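Local structure of CRISPR-associated endoribonuclease Cas2 (Thermococcus onnurineus, 5G4D) at residues Leu28-Val31 against Val35-Gly38. The protein probably acts as a magnesium-dependent, single-strand-specific RNA endonuclease and belongs to the Cas2 family of CRISPR adaptive immunity. Numbering follows the deposited sequence.
Sequences LHWV and VFEG
W30 turns the pyrrole edge of its indole onto the ring of F36, an offset edge-to-face pair with planes at 77° and CD1 of W30 3.3 Å from CZ of F36. A chi1 of -179° sets CG of W30 anti to the backbone N, beside the carbonyl carbon, so that the indole runs away from F36 and CD1 is the part that meets it. The two residues form a non-hydrogen-bonded antiparallel pair, a clear case of cross-strand aromatic pairing in a beta hairpin. On the same side, L28 lays its CB 3.9 Å from CB of F36, while its CD2 rests near CA of G38, where the lack of a side chain leaves room for the methyl.

H29 and E37 form the hydrogen-bonded pair. H29 N donates to E37 O (2.8 Å), and E37 N returns a bond to H29 O (2.9 Å). A third backbone bond, V31 N to V35 O at 2.9 Å, joins the strands close to the turn.

Across the other face, E37 runs extended beyond CG and meets V31 at roughly a right angle, with OE2 3.4 Å from CG2 of V31. The buried carboxylate is well satisfied: OE1 takes a salt bridge from NH2 of R74 and a hydrogen bond with the hydroxyl of Y5, and OE2 is hydrogen-bonded with the hydroxyl of Y66 of the second subunit. Strand 35-40 lies between strand 29-32, outermost within the chain, and strand 4-11 in the antiparallel sheet, while helix 17-25 packs against F36 through L24 and R25, as befits the ferredoxin-like fold of Cas2.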
ATOM      1  N   LEU A  28       9.981   9.390   4.237  1.00 19.50           N
ATOM      2  CA  LEU A  28       8.875   8.661   4.838  1.00 17.28           C
ATOM      3  C   LEU A  28       9.375   7.390   5.519  1.00 19.59           C
ATOM      4  O   LEU A  28      10.506   6.942   5.315  1.00 21.80           O
ATOM      5  CB  LEU A  28       7.813   8.316   3.781  1.00 17.80           C
ATOM      6  CG  LEU A  28       7.083   9.493   3.126  1.00 17.81           C
ATOM      7  CD1 LEU A  28       6.211   9.010   1.993  1.00 16.75           C
ATOM      8  CD2 LEU A  28       6.240  10.245   4.161  1.00 16.30           C
ATOM      9  N   HIS A  29       8.492   6.796   6.318  1.00 20.63           N
ATOM     10  CA  HIS A  29       8.783   5.543   6.999  1.00 21.90           C
ATOM     11  C   HIS A  29       8.605   4.366   6.042  1.00 22.28           C
ATOM     12  O   HIS A  29       7.595   4.266   5.343  1.00 19.24           O
ATOM     13  CB  HIS A  29       7.862   5.371   8.208  1.00 22.78           C
ATOM     14  CG  HIS A  29       8.009   6.432   9.251  1.00 32.68           C
ATOM     15  ND1 HIS A  29       9.102   6.508  10.092  1.00 37.16           N
ATOM     16  CD2 HIS A  29       7.187   7.445   9.611  1.00 31.89           C
ATOM     17  CE1 HIS A  29       8.949   7.531  10.915  1.00 37.24           C
ATOM     18  NE2 HIS A  29       7.793   8.115  10.647  1.00 38.12           N
ATOM     19  N   TRP A  30       9.584   3.469   6.016  1.00 20.46           N
ATOM     20  CA  TRP A  30       9.501   2.276   5.183  1.00 18.61           C
ATOM     21  C   TRP A  30       8.670   1.216   5.903  1.00 22.85           C
ATOM     22  O   TRP A  30       9.007   0.813   7.022  1.00 26.05           O
ATOM     23  CB  TRP A  30      10.906   1.763   4.872  1.00 23.61           C
ATOM     24  CG  TRP A  30      10.936   0.544   4.009  1.00 22.96           C
ATOM     25  CD1 TRP A  30      10.934   0.505   2.645  1.00 21.98           C
ATOM     26  CD2 TRP A  30      10.987  -0.822   4.448  1.00 31.25           C
ATOM     27  NE1 TRP A  30      10.980  -0.791   2.204  1.00 25.73           N
ATOM     28  CE2 TRP A  30      11.012  -1.630   3.292  1.00 27.72           C
ATOM     29  CE3 TRP A  30      11.011  -1.439   5.704  1.00 31.71           C
ATOM     30  CZ2 TRP A  30      11.065  -3.024   3.353  1.00 32.84           C
ATOM     31  CZ3 TRP A  30      11.063  -2.828   5.764  1.00 34.25           C
ATOM     32  CH2 TRP A  30      11.084  -3.601   4.597  1.00 32.97           C
ATOM     33  N   VAL A  31       7.576   0.777   5.277  1.00 19.01           N
ATOM     34  CA  VAL A  31       6.649  -0.177   5.902  1.00 19.27           C
ATOM     35  C   VAL A  31       6.998  -1.609   5.528  1.00 23.62           C
ATOM     36  O   VAL A  31       7.103  -2.490   6.387  1.00 21.68           O
ATOM     37  CB  VAL A  31       5.194   0.158   5.499  1.00 18.77           C
ATOM     38  CG1 VAL A  31       4.200  -0.886   6.054  1.00 21.71           C
ATOM     39  CG2 VAL A  31       4.821   1.566   5.921  1.00 19.09           C
ATOM     40  N   VAL A  35       6.336   0.004  -0.003  1.00 16.38           N
ATOM     41  CA  VAL A  35       5.316   0.738   0.747  1.00 13.51           C
ATOM     42  C   VAL A  35       5.994   1.681   1.728  1.00 15.22           C
ATOM     43  O   VAL A  35       6.854   1.251   2.504  1.00 16.16           O
ATOM     44  CB  VAL A  35       4.376  -0.205   1.514  1.00 16.93           C
ATOM     45  CG1 VAL A  35       3.279   0.612   2.231  1.00 15.03           C
ATOM     46  CG2 VAL A  35       3.788  -1.264   0.574  1.00 16.00           C
ATOM     47  N   PHE A  36       5.566   2.944   1.729  1.00 13.64           N
ATOM     48  CA  PHE A  36       6.041   3.961   2.665  1.00 13.46           C
ATOM     49  C   PHE A  36       4.850   4.702   3.259  1.00 14.71           C
ATOM     50  O   PHE A  36       3.771   4.770   2.657  1.00 15.49           O
ATOM     51  CB  PHE A  36       6.994   4.981   1.992  1.00 13.71           C
ATOM     52  CG  PHE A  36       8.354   4.419   1.650  1.00 15.05           C
ATOM     53  CD1 PHE A  36       8.531   3.630   0.530  1.00 12.77           C
ATOM     54  CD2 PHE A  36       9.456   4.697   2.452  1.00 18.30           C
ATOM     55  CE1 PHE A  36       9.788   3.094   0.211  1.00 17.79           C
ATOM     56  CE2 PHE A  36      10.726   4.180   2.145  1.00 18.87           C
ATOM     57  CZ  PHE A  36      10.891   3.385   1.021  1.00 19.63           C
ATOM     58  N   GLU A  37       5.040   5.276   4.451  1.00 14.36           N
ATOM     59  CA  GLU A  37       3.986   6.113   5.021  1.00 13.86           C
ATOM     60  C   GLU A  37       4.583   7.158   5.961  1.00 17.33           C
ATOM     61  O   GLU A  37       5.708   7.013   6.445  1.00 18.27           O
ATOM     62  CB  GLU A  37       2.922   5.278   5.758  1.00 15.52           C
ATOM     63  CG  GLU A  37       3.396   4.585   7.028  1.00 19.92           C
ATOM     64  CD  GLU A  37       2.264   3.882   7.767  1.00 16.49           C
ATOM     65  OE1 GLU A  37       1.533   4.572   8.517  1.00 22.48           O
ATOM     66  OE2 GLU A  37       2.111   2.654   7.599  1.00 20.12           O
ATOM     67  N   GLY A  38       3.806   8.199   6.224  1.00 16.53           N
ATOM     68  CA  GLY A  38       4.213   9.216   7.182  1.00 18.67           C
ATOM     69  C   GLY A  38       3.460  10.518   7.025  1.00 17.89           C
ATOM     70  O   GLY A  38       2.710  10.744   6.072  1.00 16.23           O
TER